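Local coordinates for uncharacterized protein (Bacteroides ovatus, PDB 3NQK) that is of unknown function but carries a DUF4973 region of the E-set clan and a BT_3044-like C-terminal region rich in antiparallel beta sheet, at residues Asn182-Val194 with Ile199-Asp211. Sequence-based numbering, arbitrary orientation.
Sequences NARTTDKRTGYVV and IFFYAGLINEDMD
Arg189 reaches across to Tyr202, Gly204 and Ile206. Its CB stands 4.1 Å from Glu208 OE2. With CG anti to the carbonyl carbon (chi1 -64°) and further bends at chi2 and chi3, the chain folds CD in between Gly204 O and Glu208 OE2. NE and CZ continue between these two oxygens, Gly204 O over one guanidinium face and Glu208 OE2 over the centre of the other. The salt bridge from NE to OE2 is long, and no N-H of the guanidinium points at this oxygen, which lies well out of its plane. At the tip, NH1 and NH2 both grip Ile206 O end-on and in the guanidinium plane. Arg189 NH2 also bonds Tyr202 O at 2.8 Å, from above that carbonyl plane. Cut back to an alanine, the side chain could not reach the loop, and Ile206 O and Tyr202 O would probably lose these bonds.

Strands 188-193 and 199-202 form a beta hairpin in the C-terminal antiparallel sheet. Tyr192 and Phe200 are a hydrogen-bonded pair, and Tyr192 CB sits over the Phe200 ring face, 3.8 Å from its centroid. Tyr202 joins them in an aromatic cluster, its CE2 meeting Tyr192 CE1 with the two rings oblique. Glu208 OE2 takes the Thr190 N-H on its syn lone pair, almost straight at 178°, while Thr190 OG1 donates to OE1. A water links Glu208 OE2, Thr190 O and Tyr202 N. Farther along, Thr186 CG2 meets Leu205 CD2.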
loop_
_atom_site.group_PDB
_atom_site.type_symbol
_atom_site.label_atom_id
_atom_site.label_comp_id
_atom_site.label_asym_id
_atom_site.label_seq_id
_atom_site.Cartn_x
_atom_site.Cartn_y
_atom_site.Cartn_z
ATOM N N ASN A 182 -16.842 -22.801 40.011
ATOM C CA ASN A 182 -17.127 -22.962 38.570
ATOM C C ASN A 182 -17.049 -21.631 37.865
ATOM O O ASN A 182 -17.552 -20.631 38.368
ATOM C CB ASN A 182 -18.541 -23.541 38.346
ATOM C CG ASN A 182 -18.677 -24.997 38.811
ATOM O OD1 ASN A 182 -18.007 -25.894 38.290
ATOM N ND2 ASN A 182 -19.611 -25.241 39.748
ATOM N N ALA A 183 -16.487 -21.622 36.670
ATOM C CA ALA A 183 -16.359 -20.394 35.910
ATOM C C ALA A 183 -16.856 -20.589 34.511
ATOM O O ALA A 183 -16.771 -21.691 33.952
ATOM C CB ALA A 183 -14.918 -19.935 35.888
ATOM N N ARG A 184 -17.384 -19.509 33.943
ATOM C CA ARG A 184 -17.846 -19.493 32.579
ATOM C C ARG A 184 -16.817 -18.778 31.706
ATOM O O ARG A 184 -16.026 -17.956 32.202
ATOM C CB ARG A 184 -19.183 -18.779 32.496
ATOM C CG ARG A 184 -20.406 -19.684 32.785
ATOM C CD ARG A 184 -21.666 -18.872 33.179
ATOM N NE ARG A 184 -21.641 -17.503 32.662
ATOM C CZ ARG A 184 -22.504 -16.554 33.011
ATOM N NH1 ARG A 184 -23.520 -16.836 33.828
ATOM N NH2 ARG A 184 -22.367 -15.323 32.528
ATOM N N THR A 185 -16.808 -19.106 30.413
ATOM C CA THR A 185 -15.898 -18.466 29.459
ATOM C C THR A 185 -16.553 -18.354 28.104
ATOM O O THR A 185 -17.511 -19.074 27.799
ATOM C CB THR A 185 -14.593 -19.271 29.280
ATOM O OG1 THR A 185 -14.874 -20.509 28.628
ATOM C CG2 THR A 185 -13.963 -19.553 30.588
ATOM N N THR A 186 -16.049 -17.436 27.293
ATOM C CA THR A 186 -16.449 -17.334 25.888
ATOM C C THR A 186 -15.184 -17.278 25.048
ATOM O O THR A 186 -14.103 -17.120 25.573
ATOM C CB THR A 186 -17.304 -16.096 25.617
ATOM O OG1 THR A 186 -17.887 -16.197 24.316
ATOM C CG2 THR A 186 -16.468 -14.834 25.702
ATOM N N ASP A 187 -15.315 -17.411 23.751
ATOM C CA ASP A 187 -14.131 -17.534 22.921
ATOM C C ASP A 187 -13.502 -16.183 22.503
ATOM O O ASP A 187 -12.330 -16.130 22.221
ATOM C CB ASP A 187 -14.405 -18.445 21.694
ATOM C CG ASP A 187 -15.580 -17.984 20.868
ATOM O OD1 ASP A 187 -16.080 -16.854 21.107
ATOM O OD2 ASP A 187 -16.024 -18.769 19.984
ATOM N N LYS A 188 -14.270 -15.097 22.533
ATOM C CA LYS A 188 -13.739 -13.791 22.101
ATOM C C LYS A 188 -14.529 -12.597 22.663
ATOM O O LYS A 188 -15.709 -12.716 22.976
ATOM C CB LYS A 188 -13.754 -13.709 20.578
ATOM C CG LYS A 188 -15.174 -13.566 19.996
ATOM C CD LYS A 188 -15.197 -13.730 18.472
ATOM C CE LYS A 188 -16.637 -13.714 17.920
ATOM N NZ LYS A 188 -16.651 -13.974 16.450
ATOM N N ARG A 189 -13.869 -11.437 22.729
ATOM C CA ARG A 189 -14.506 -10.191 23.139
ATOM C C ARG A 189 -13.975 -9.070 22.271
ATOM O O ARG A 189 -12.790 -9.057 21.917
ATOM C CB ARG A 189 -14.206 -9.872 24.608
ATOM C CG ARG A 189 -14.754 -10.881 25.629
ATOM C CD ARG A 189 -16.281 -10.930 25.619
ATOM N NE ARG A 189 -16.881 -9.736 26.219
ATOM C CZ ARG A 189 -18.188 -9.539 26.338
ATOM N NH1 ARG A 189 -19.043 -10.431 25.874
ATOM N NH2 ARG A 189 -18.641 -8.445 26.915
ATOM N N THR A 190 -14.830 -8.113 21.944
ATOM C CA THR A 190 -14.441 -7.040 21.070
ATOM C C THR A 190 -13.995 -5.826 21.845
ATOM O O THR A 190 -14.684 -5.367 22.756
ATOM C CB THR A 190 -15.585 -6.638 20.151
ATOM O OG1 THR A 190 -16.086 -7.801 19.475
ATOM C CG2 THR A 190 -15.105 -5.599 19.113
ATOM N N GLY A 191 -12.803 -5.337 21.511
ATOM C CA GLY A 191 -12.285 -4.093 22.069
ATOM C C GLY A 191 -12.472 -2.985 21.052
ATOM O O GLY A 191 -11.943 -3.060 19.936
ATOM N N TYR A 192 -13.243 -1.967 21.431
ATOM C CA TYR A 192 -13.619 -0.881 20.521
ATOM C C TYR A 192 -12.770 0.348 20.757
ATOM O O TYR A 192 -12.394 0.626 21.868
ATOM C CB TYR A 192 -15.092 -0.516 20.726
ATOM C CG TYR A 192 -16.068 -1.683 20.595
ATOM C CD1 TYR A 192 -16.328 -2.527 21.679
ATOM C CD2 TYR A 192 -16.765 -1.903 19.414
ATOM C CE1 TYR A 192 -17.256 -3.591 21.580
ATOM C CE2 TYR A 192 -17.701 -2.973 19.299
ATOM C CZ TYR A 192 -17.938 -3.800 20.396
ATOM O OH TYR A 192 -18.848 -4.827 20.303
ATOM N N VAL A 193 -12.513 1.108 19.704
ATOM C CA VAL A 193 -11.685 2.294 19.808
ATOM C C VAL A 193 -12.356 3.391 20.604
ATOM O O VAL A 193 -13.550 3.648 20.448
ATOM C CB VAL A 193 -11.383 2.897 18.428
ATOM C CG1 VAL A 193 -10.970 4.367 18.579
ATOM C CG2 VAL A 193 -10.313 2.076 17.677
ATOM N N VAL A 194 -11.572 4.051 21.450
ATOM C CA VAL A 194 -11.996 5.274 22.099
ATOM C C VAL A 194 -11.135 6.398 21.569
ATOM O O VAL A 194 -11.648 7.406 21.101
ATOM C CB VAL A 194 -11.900 5.178 23.641
ATOM C CG1 VAL A 194 -11.716 6.543 24.258
ATOM C CG2 VAL A 194 -13.152 4.507 24.201
ATOM N N ILE A 199 -9.240 1.953 24.452
ATOM C CA ILE A 199 -10.327 1.186 23.873
ATOM C C ILE A 199 -11.290 0.876 24.971
ATOM O O ILE A 199 -11.038 1.234 26.139
ATOM C CB ILE A 199 -9.817 -0.137 23.268
ATOM C CG1 ILE A 199 -9.266 -1.054 24.365
ATOM C CG2 ILE A 199 -8.725 0.132 22.196
ATOM C CD1 ILE A 199 -8.579 -2.320 23.819
ATOM N N PHE A 200 -12.404 0.214 24.639
ATOM C CA PHE A 200 -13.295 -0.273 25.681
ATOM C C PHE A 200 -13.854 -1.622 25.343
ATOM O O PHE A 200 -13.917 -2.000 24.184
ATOM C CB PHE A 200 -14.436 0.739 25.987
ATOM C CG PHE A 200 -15.556 0.743 24.960
ATOM C CD1 PHE A 200 -16.467 -0.289 24.905
ATOM C CD2 PHE A 200 -15.711 1.805 24.087
ATOM C CE1 PHE A 200 -17.483 -0.289 23.949
ATOM C CE2 PHE A 200 -16.721 1.804 23.134
ATOM C CZ PHE A 200 -17.593 0.753 23.064
ATOM N N PHE A 201 -14.196 -2.371 26.394
ATOM C CA PHE A 201 -14.841 -3.661 26.293
ATOM C C PHE A 201 -16.120 -3.584 27.083
ATOM O O PHE A 201 -16.222 -2.798 28.008
ATOM C CB PHE A 201 -13.996 -4.765 26.962
ATOM C CG PHE A 201 -12.708 -5.040 26.301
ATOM C CD1 PHE A 201 -12.632 -5.953 25.279
ATOM C CD2 PHE A 201 -11.536 -4.516 26.809
ATOM C CE1 PHE A 201 -11.414 -6.258 24.696
ATOM C CE2 PHE A 201 -10.320 -4.802 26.224
ATOM C CZ PHE A 201 -10.257 -5.673 25.171
ATOM N N TYR A 202 -17.037 -4.490 26.820
ATOM C CA TYR A 202 -18.179 -4.634 27.681
ATOM C C TYR A 202 -17.827 -5.641 28.801
ATOM O O TYR A 202 -17.220 -6.676 28.554
ATOM C CB TYR A 202 -19.406 -5.083 26.891
ATOM C CG TYR A 202 -19.901 -4.042 25.916
ATOM C CD1 TYR A 202 -20.539 -2.900 26.364
ATOM C CD2 TYR A 202 -19.727 -4.202 24.544
ATOM C CE1 TYR A 202 -20.985 -1.908 25.464
ATOM C CE2 TYR A 202 -20.168 -3.223 23.635
ATOM C CZ TYR A 202 -20.791 -2.078 24.107
ATOM O OH TYR A 202 -21.251 -1.120 23.223
ATOM N N ALA A 203 -18.167 -5.287 30.024
ATOM C CA ALA A 203 -17.838 -6.086 31.187
ATOM C C ALA A 203 -18.177 -7.578 31.034
ATOM O O ALA A 203 -19.263 -7.952 30.543
ATOM C CB ALA A 203 -18.564 -5.524 32.415
ATOM N N GLY A 204 -17.263 -8.417 31.498
ATOM C CA GLY A 204 -17.510 -9.839 31.607
ATOM C C GLY A 204 -18.034 -10.459 30.352
ATOM O O GLY A 204 -17.436 -10.321 29.294
ATOM N N LEU A 205 -19.170 -11.142 30.470
ATOM C CA LEU A 205 -19.769 -11.849 29.340
ATOM C C LEU A 205 -21.041 -11.156 28.846
ATOM O O LEU A 205 -21.810 -11.732 28.087
ATOM C CB LEU A 205 -20.070 -13.301 29.722
ATOM C CG LEU A 205 -18.840 -14.190 29.992
ATOM C CD1 LEU A 205 -19.273 -15.617 30.323
ATOM C CD2 LEU A 205 -17.912 -14.196 28.802
ATOM N N ILE A 206 -21.217 -9.896 29.232
ATOM C CA ILE A 206 -22.360 -9.107 28.778
ATOM C C ILE A 206 -22.493 -9.190 27.256
ATOM O O ILE A 206 -21.499 -9.038 26.515
ATOM C CB ILE A 206 -22.210 -7.631 29.194
ATOM C CG1 ILE A 206 -22.449 -7.473 30.702
ATOM C CG2 ILE A 206 -23.160 -6.740 28.410
ATOM C CD1 ILE A 206 -23.819 -7.828 31.148
ATOM N N ASN A 207 -23.717 -9.443 26.789
ATOM C CA ASN A 207 -23.983 -9.573 25.367
ATOM C C ASN A 207 -23.707 -8.268 24.631
ATOM O O ASN A 207 -24.344 -7.246 24.898
ATOM C CB ASN A 207 -25.429 -10.010 25.138
ATOM C CG ASN A 207 -25.672 -10.544 23.721
ATOM O OD1 ASN A 207 -25.219 -9.966 22.716
ATOM N ND2 ASN A 207 -26.387 -11.631 23.640
ATOM N N GLU A 208 -22.799 -8.333 23.656
ATOM C CA GLU A 208 -22.377 -7.151 22.888
ATOM C C GLU A 208 -23.459 -6.665 21.923
ATOM O O GLU A 208 -23.301 -5.622 21.299
ATOM C CB GLU A 208 -21.060 -7.453 22.113
ATOM C CG GLU A 208 -19.899 -7.952 23.045
ATOM C CD GLU A 208 -18.571 -8.230 22.315
ATOM O OE1 GLU A 208 -18.597 -8.576 21.125
ATOM O OE2 GLU A 208 -17.504 -8.134 22.969
ATOM N N ASP A 209 -24.552 -7.429 21.801
ATOM C CA ASP A 209 -25.672 -7.074 20.898
ATOM C C ASP A 209 -26.955 -6.830 21.696
ATOM O O ASP A 209 -28.043 -6.887 21.168
ATOM C CB ASP A 209 -25.914 -8.200 19.877
ATOM C CG ASP A 209 -24.767 -8.348 18.869
ATOM O OD1 ASP A 209 -24.284 -7.320 18.346
ATOM O OD2 ASP A 209 -24.392 -9.499 18.561
HETATM N N MSE A 210 -26.801 -6.588 22.972
HETATM C CA MSE A 210 -27.923 -6.353 23.861
HETATM C C MSE A 210 -28.494 -4.958 23.652
HETATM O O MSE A 210 -27.855 -4.114 23.073
HETATM C CB MSE A 210 -27.433 -6.532 25.313
HETATM C CG MSE A 210 -28.021 -5.603 26.340
HETATM SE SE MSE A 210 -27.100 -5.784 28.043
HETATM C CE MSE A 210 -27.482 -7.664 28.342
ATOM N N ASP A 211 -29.725 -4.748 24.094
ATOM C CA ASP A 211 -30.347 -3.412 24.093
ATOM C C ASP A 211 -29.278 -2.331 24.349
ATOM O O ASP A 211 -28.554 -2.397 25.330
ATOM C CB ASP A 211 -31.439 -3.364 25.182
ATOM C CG ASP A 211 -32.283 -2.090 25.136
ATOM O OD1 ASP A 211 -31.707 -0.980 25.044
ATOM O OD2 ASP A 211 -33.520 -2.204 25.297
HETATM O O HOH W 1 -16.329 -6.291 24.595
HETATM O O HOH W 2 -21.585 -4.278 19.662
#